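Local coordinates for protein esterase (PDB 3DOH) that probably hydrolyses carboxylic ester bonds, as a heat-stable esterase that joins an immunoglobulin-like domain to an alpha/beta-hydrolase domain, at residues V321-V324 / E325-R328; T188-Y191 / L192-A195; T344-E347 / K348-E352. All coordinates share one frame; numbering follows the deposited sequence.

Overall arrangement
All three contacts are local turns within the alpha/beta-hydrolase part of the chain, and they come in the order interaction 2, interaction 1, interaction 3. Interaction 2 follows strand 174-180 and forms the short helix 192-195; its centre is about 26 Å from that of interaction 1 and about 28 Å from that of interaction 3, with no touch to either. Interactions 1 and 3 have centres about 13 Å apart and meet directly, R328 of the helix start bridging to E345 of strand 341-346, the edge strand of the eight-stranded sheet within this chain. Both also touch a second subunit, so this edge of the sheet also lies at a subunit interface.

Interaction 1: residues V321-V324 / E325-R328; sequences VVPV and ENSR
V322 approaches N326 loosely, its CG1 4.3 Å from N326 CB, where the loop after strand 311-316 turns into helix 325-336. P323 comes next and contributes most through its carbonyl: N326 N donates to P323 O at 3.1 Å, from above the carbonyl plane, and N326 ND2 adds a weak bond to the same oxygen. The proline ring and the asparagine side chain lie alongside each other, pointing the same way, with P323 CG 3.4 Å from N326 ND2. V324 O then takes two backbone donors, S327 N at 2.9 Å and R328 N at 3.1 Å, the latter nearly straight at 172°. With chi1 at 59°, CG1 of V324 sits between its backbone N and carbonyl carbon and faces the R328 guanidinium, 3.7 Å from R328 CZ and toward the rim of one face. The same guanidinium reaches strand 341-346, its NH2 forming a salt bridge to E345 OE2. Replacing this arginine by an alanine removes the guanidinium, and would probably leave E345 without its cationic mate and V324 CG1 without the flat group against it. The first helical turn thus combines carbonyl acceptors with a charged group laid against an aliphatic branch, tying the helix start to the neighbouring strand.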
loop_
_atom_site.group_PDB
_atom_site.type_symbol
_atom_site.label_atom_id
_atom_site.label_comp_id
_atom_site.label_asym_id
_atom_site.label_seq_id
_atom_site.Cartn_x
_atom_site.Cartn_y
_atom_site.Cartn_z
ATOM N N VAL A 321 19.449 -27.883 9.917
ATOM C CA VAL A 321 20.138 -28.963 9.199
ATOM C C VAL A 321 21.302 -29.521 10.056
ATOM O O VAL A 321 21.408 -30.736 10.237
ATOM C CB VAL A 321 20.719 -28.452 7.818
ATOM C CG1 VAL A 321 21.552 -29.539 7.095
ATOM C CG2 VAL A 321 19.614 -27.893 6.943
ATOM N N VAL A 322 22.156 -28.613 10.557
ATOM C CA VAL A 322 23.306 -28.957 11.352
ATOM C C VAL A 322 23.190 -28.273 12.713
ATOM O O VAL A 322 23.446 -27.079 12.835
ATOM C CB VAL A 322 24.613 -28.505 10.678
ATOM C CG1 VAL A 322 25.813 -28.724 11.621
ATOM C CG2 VAL A 322 24.831 -29.235 9.305
ATOM N N PRO A 323 22.802 -29.040 13.754
ATOM C CA PRO A 323 22.530 -28.529 15.112
ATOM C C PRO A 323 23.676 -27.620 15.544
ATOM O O PRO A 323 24.844 -27.944 15.274
ATOM C CB PRO A 323 22.559 -29.795 15.981
ATOM C CG PRO A 323 22.465 -30.965 15.068
ATOM C CD PRO A 323 22.651 -30.505 13.645
ATOM N N VAL A 324 23.374 -26.491 16.180
ATOM C CA VAL A 324 24.426 -25.513 16.519
ATOM C C VAL A 324 25.351 -26.129 17.585
ATOM O O VAL A 324 26.535 -25.740 17.731
ATOM C CB VAL A 324 23.805 -24.162 16.992
ATOM C CG1 VAL A 324 22.913 -24.365 18.240
ATOM C CG2 VAL A 324 24.859 -23.096 17.259
ATOM N N GLU A 325 24.806 -27.107 18.326
ATOM C CA GLU A 325 25.573 -27.785 19.378
ATOM C C GLU A 325 26.876 -28.384 18.810
ATOM O O GLU A 325 27.883 -28.466 19.488
ATOM C CB GLU A 325 24.698 -28.830 20.076
ATOM C CG GLU A 325 25.452 -29.815 20.952
ATOM C CD GLU A 325 25.694 -29.286 22.382
ATOM O OE1 GLU A 325 25.976 -28.050 22.568
ATOM O OE2 GLU A 325 25.588 -30.127 23.326
ATOM N N ASN A 326 26.838 -28.786 17.545
ATOM C CA ASN A 326 28.005 -29.223 16.844
ATOM C C ASN A 326 29.193 -28.246 16.902
ATOM O O ASN A 326 30.329 -28.675 17.059
ATOM C CB ASN A 326 27.611 -29.487 15.415
ATOM C CG ASN A 326 27.151 -30.903 15.189
ATOM O OD1 ASN A 326 27.959 -31.757 14.872
ATOM N ND2 ASN A 326 25.868 -31.161 15.328
ATOM N N SER A 327 28.950 -26.945 16.767
ATOM C CA SER A 327 30.025 -25.951 16.931
ATOM C C SER A 327 30.305 -25.672 18.402
ATOM O O SER A 327 31.467 -25.641 18.816
ATOM C CB SER A 327 29.680 -24.635 16.248
ATOM O OG SER A 327 29.863 -24.771 14.875
ATOM N N ARG A 328 29.244 -25.482 19.181
ATOM C CA ARG A 328 29.388 -25.231 20.627
ATOM C C ARG A 328 30.274 -26.222 21.338
ATOM O O ARG A 328 31.094 -25.815 22.182
ATOM C CB ARG A 328 28.054 -25.173 21.363
ATOM C CG ARG A 328 27.267 -23.974 21.046
ATOM C CD ARG A 328 25.927 -24.190 21.497
ATOM N NE ARG A 328 25.043 -23.105 21.142
ATOM C CZ ARG A 328 23.801 -22.991 21.589
ATOM N NH1 ARG A 328 23.321 -23.887 22.444
ATOM N NH2 ARG A 328 23.040 -21.986 21.176
#

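Interaction 2: residues T188-Y191 / L192-A195; sequences TDNY and LQVA
D189 and L192 meet where the loop folds into the short helix 192-195: L192 N donates to D189 OD2 at 3.1 Å, reaching it from above the carboxylate plane. The aspartate can turn back on the chain because its CG lies between the backbone N and the carbonyl carbon (chi1 61°). N190 and Q193 make the second link, Q193 NE2 giving a hydrogen bond of 2.9 Å to N190 OD1. The two amides are almost coplanar, and the donor lies in the carbonyl plane of N190; Q193 reaches back to it by a bend at chi2 (-81°). This in-plane bond, together with those from N190 ND2 to the carbonyl of Y160 and from Q193 NE2 to the carbonyl of A218, would hold both amides in their flips. Y191 closes the turn through its backbone, V194 N to Y191 O at 3.0 Å. A chi1 of -163° swings the tyrosine CG to the side opposite its own backbone N, and its ring lies close to the helix, CE2 3.6 Å from A195 CB. Q220 binds D189 OD1, the carboxylate oxygen not used by L192, and H138 meets the Y191 ring edge-to-face. The turn lies beside strands 144-150 and 157-163, with N190 touching A146 and P159, whereas the phenol oxygen of Y191 is hydrogen-bonded to E20 on strand 19-29 of the other sheet.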
loop_
_atom_site.group_PDB
_atom_site.type_symbol
_atom_site.label_atom_id
_atom_site.label_comp_id
_atom_site.label_asym_id
_atom_site.label_seq_id
_atom_site.Cartn_x
_atom_site.Cartn_y
_atom_site.Cartn_z
ATOM N N THR A 188 30.911 -32.716 -10.556
ATOM C CA THR A 188 32.011 -33.184 -11.392
ATOM C C THR A 188 32.283 -32.140 -12.464
ATOM O O THR A 188 33.088 -32.349 -13.372
ATOM C CB THR A 188 31.675 -34.526 -12.067
ATOM O OG1 THR A 188 32.694 -35.486 -11.762
ATOM C CG2 THR A 188 31.582 -34.355 -13.576
ATOM N N ASP A 189 31.594 -31.013 -12.340
ATOM C CA ASP A 189 31.635 -29.963 -13.326
ATOM C C ASP A 189 32.732 -28.938 -13.060
ATOM O O ASP A 189 33.049 -28.114 -13.935
ATOM C CB ASP A 189 30.269 -29.240 -13.365
ATOM C CG ASP A 189 29.894 -28.559 -12.002
ATOM O OD1 ASP A 189 30.202 -29.098 -10.928
ATOM O OD2 ASP A 189 29.273 -27.475 -11.989
ATOM N N ASN A 190 33.294 -28.949 -11.857
ATOM C CA ASN A 190 34.297 -27.966 -11.486
ATOM C C ASN A 190 33.788 -26.499 -11.491
ATOM O O ASN A 190 34.574 -25.552 -11.678
ATOM C CB ASN A 190 35.526 -28.099 -12.391
ATOM C CG ASN A 190 36.816 -27.816 -11.660
ATOM O OD1 ASN A 190 36.800 -27.446 -10.487
ATOM N ND2 ASN A 190 37.943 -27.983 -12.336
ATOM N N TYR A 191 32.492 -26.294 -11.301
ATOM C CA TYR A 191 31.957 -24.935 -11.341
ATOM C C TYR A 191 31.184 -24.619 -10.071
ATOM O O TYR A 191 31.424 -23.612 -9.404
ATOM C CB TYR A 191 31.057 -24.749 -12.564
ATOM C CG TYR A 191 30.785 -23.303 -12.912
ATOM C CD1 TYR A 191 31.535 -22.648 -13.880
ATOM C CD2 TYR A 191 29.779 -22.592 -12.271
ATOM C CE1 TYR A 191 31.291 -21.326 -14.201
ATOM C CE2 TYR A 191 29.527 -21.270 -12.585
ATOM C CZ TYR A 191 30.285 -20.642 -13.550
ATOM O OH TYR A 191 30.038 -19.326 -13.866
ATOM N N LEU A 192 30.250 -25.502 -9.755
ATOM C CA LEU A 192 29.417 -25.414 -8.550
ATOM C C LEU A 192 30.092 -24.863 -7.308
ATOM O O LEU A 192 29.525 -23.982 -6.651
ATOM C CB LEU A 192 28.843 -26.777 -8.233
ATOM C CG LEU A 192 27.331 -26.908 -8.380
ATOM C CD1 LEU A 192 26.661 -25.804 -9.232
ATOM C CD2 LEU A 192 27.039 -28.287 -8.919
ATOM N N GLN A 193 31.300 -25.352 -7.016
ATOM C CA GLN A 193 31.931 -25.144 -5.696
ATOM C C GLN A 193 32.497 -23.740 -5.566
ATOM O O GLN A 193 32.937 -23.286 -4.484
ATOM C CB GLN A 193 32.984 -26.239 -5.390
ATOM C CG GLN A 193 34.383 -26.041 -5.961
ATOM C CD GLN A 193 34.496 -26.449 -7.419
ATOM O OE1 GLN A 193 33.483 -26.643 -8.102
ATOM N NE2 GLN A 193 35.733 -26.582 -7.908
ATOM N N VAL A 194 32.439 -23.048 -6.690
ATOM C CA VAL A 194 32.988 -21.738 -6.799
ATOM C C VAL A 194 31.823 -20.760 -7.071
ATOM O O VAL A 194 31.998 -19.550 -7.033
ATOM C CB VAL A 194 34.136 -21.797 -7.876
ATOM C CG1 VAL A 194 33.885 -20.919 -9.091
ATOM C CG2 VAL A 194 35.511 -21.577 -7.254
ATOM N N ALA A 195 30.626 -21.272 -7.304
ATOM C CA ALA A 195 29.540 -20.422 -7.698
ATOM C C ALA A 195 28.375 -20.459 -6.705
ATOM O O ALA A 195 27.533 -19.556 -6.668
ATOM C CB ALA A 195 29.069 -20.814 -9.050
#

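Interaction 3: residues T344-E347 / K348-E352; sequences TEYE and KGFME. With SO4 (sulfate ion), chain D.
A type II beta turn from E347 to F350 joins strand 341-346 to the short helix 350-353, with G349 at the N-cap position. F350 N closes the turn on E347 O at 2.8 Å, tilted from the carbonyl plane. The positive phi of G349 (86°) would push a side chain against the preceding carbonyl oxygen, so glycine suits this corner. Across the turn, the rings of Y346 and F350 are inclined by only 26° but so displaced, with centroids 5.1 Å apart, that they scarcely overlap; Y346 CD1 lies over one face of F350, toward its rim, and is 3.7 Å from F350 CE2. A chi1 of 169°, which sets CG opposite the backbone N, carries the F350 ring back to Y346. M351 adds a Met-aromatic contact, its SD 5.0 Å from the centroid of the Y346 ring and oblique to it. At the second residue of the turn, K348 N donates to O3 of a sulfate ion, probably from the crystallisation liquor, at 3.0 Å; R207 of the second subunit binds the same ion, and E347 forms a salt bridge to R198 of that subunit. The tyrosine hydroxyl is bonded to T365, P364 of helix 362-366 touches Y346, F350 and M351, and the Y346 side chain touches F314 and A316 of the adjacent strand 311-316.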
loop_
_atom_site.group_PDB
_atom_site.type_symbol
_atom_site.label_atom_id
_atom_site.label_comp_id
_atom_site.label_asym_id
_atom_site.label_seq_id
_atom_site.Cartn_x
_atom_site.Cartn_y
_atom_site.Cartn_z
ATOM N N THR A 344 31.356 -16.658 16.873
ATOM C CA THR A 344 30.207 -15.848 16.615
ATOM C C THR A 344 29.079 -16.839 16.333
ATOM O O THR A 344 29.180 -17.612 15.383
ATOM C CB THR A 344 30.475 -15.035 15.351
ATOM O OG1 THR A 344 31.666 -14.277 15.541
ATOM C CG2 THR A 344 29.326 -14.094 15.042
ATOM N N GLU A 345 28.026 -16.833 17.155
ATOM C CA GLU A 345 26.840 -17.653 16.918
ATOM C C GLU A 345 25.653 -16.763 16.675
ATOM O O GLU A 345 25.133 -16.135 17.613
ATOM C CB GLU A 345 26.541 -18.547 18.094
ATOM C CG GLU A 345 25.352 -19.472 17.895
ATOM C CD GLU A 345 24.977 -20.239 19.173
ATOM O OE1 GLU A 345 25.840 -20.937 19.755
ATOM O OE2 GLU A 345 23.811 -20.133 19.617
ATOM N N TYR A 346 25.230 -16.719 15.417
ATOM C CA TYR A 346 24.058 -15.975 14.992
ATOM C C TYR A 346 22.770 -16.357 15.752
ATOM O O TYR A 346 22.307 -17.503 15.668
ATOM C CB TYR A 346 23.855 -16.136 13.466
ATOM C CG TYR A 346 25.040 -15.684 12.637
ATOM C CD1 TYR A 346 25.355 -14.328 12.539
ATOM C CD2 TYR A 346 25.844 -16.607 11.958
ATOM C CE1 TYR A 346 26.448 -13.877 11.798
ATOM C CE2 TYR A 346 26.947 -16.180 11.195
ATOM C CZ TYR A 346 27.236 -14.799 11.125
ATOM O OH TYR A 346 28.303 -14.328 10.408
ATOM N N GLU A 347 22.218 -15.380 16.486
ATOM C CA GLU A 347 20.953 -15.521 17.226
ATOM C C GLU A 347 19.783 -16.040 16.375
ATOM O O GLU A 347 19.632 -15.656 15.203
ATOM C CB GLU A 347 20.496 -14.169 17.760
ATOM C CG GLU A 347 21.226 -13.613 18.928
ATOM C CD GLU A 347 20.605 -12.250 19.345
ATOM O OE1 GLU A 347 20.880 -11.241 18.633
ATOM O OE2 GLU A 347 19.831 -12.196 20.365
ATOM N N LYS A 348 18.938 -16.852 17.017
ATOM C CA LYS A 348 17.638 -17.268 16.471
ATOM C C LYS A 348 16.930 -16.102 15.839
ATOM O O LYS A 348 16.836 -15.040 16.448
ATOM C CB LYS A 348 16.750 -17.808 17.583
ATOM C CG LYS A 348 15.347 -18.200 17.114
ATOM C CD LYS A 348 14.643 -19.121 18.089
ATOM C CE LYS A 348 13.287 -19.489 17.543
ATOM N NZ LYS A 348 13.421 -20.557 16.533
ATOM N N GLY A 349 16.442 -16.286 14.618
ATOM C CA GLY A 349 15.797 -15.195 13.910
ATOM C C GLY A 349 16.694 -14.241 13.111
ATOM O O GLY A 349 16.222 -13.612 12.148
ATOM N N PHE A 350 17.966 -14.114 13.488
ATOM C CA PHE A 350 18.870 -13.206 12.782
ATOM C C PHE A 350 18.916 -13.465 11.257
ATOM O O PHE A 350 18.907 -12.520 10.425
ATOM C CB PHE A 350 20.282 -13.278 13.356
ATOM C CG PHE A 350 21.306 -12.583 12.518
ATOM C CD1 PHE A 350 21.753 -11.322 12.856
ATOM C CD2 PHE A 350 21.818 -13.180 11.388
ATOM C CE1 PHE A 350 22.724 -10.661 12.078
ATOM C CE2 PHE A 350 22.763 -12.532 10.595
ATOM C CZ PHE A 350 23.225 -11.280 10.939
ATOM N N MET A 351 18.992 -14.748 10.909
ATOM C CA MET A 351 19.090 -15.139 9.526
ATOM C C MET A 351 17.806 -14.780 8.773
ATOM O O MET A 351 17.881 -14.043 7.759
ATOM C CB MET A 351 19.423 -16.624 9.411
ATOM C CG MET A 351 20.771 -17.004 10.020
ATOM S SD MET A 351 22.183 -16.386 9.080
ATOM C CE MET A 351 22.144 -17.497 7.707
ATOM N N GLU A 352 16.638 -15.247 9.263
ATOM C CA GLU A 352 15.379 -15.006 8.511
ATOM C C GLU A 352 15.082 -13.516 8.448
ATOM O O GLU A 352 14.569 -13.038 7.442
ATOM C CB GLU A 352 14.170 -15.803 9.028
ATOM C CG GLU A 352 14.375 -17.355 9.094
ATOM C CD GLU A 352 14.035 -18.144 7.795
ATOM O OE1 GLU A 352 14.405 -17.707 6.655
ATOM O OE2 GLU A 352 13.402 -19.238 7.944
HETATM S S SO4 D . 18.942 -17.293 20.942
HETATM O O1 SO4 D . 19.582 -16.238 21.777
HETATM O O2 SO4 D . 18.645 -18.566 21.576
HETATM O O3 SO4 D . 19.782 -17.529 19.762
HETATM O O4 SO4 D . 17.604 -16.832 20.587
#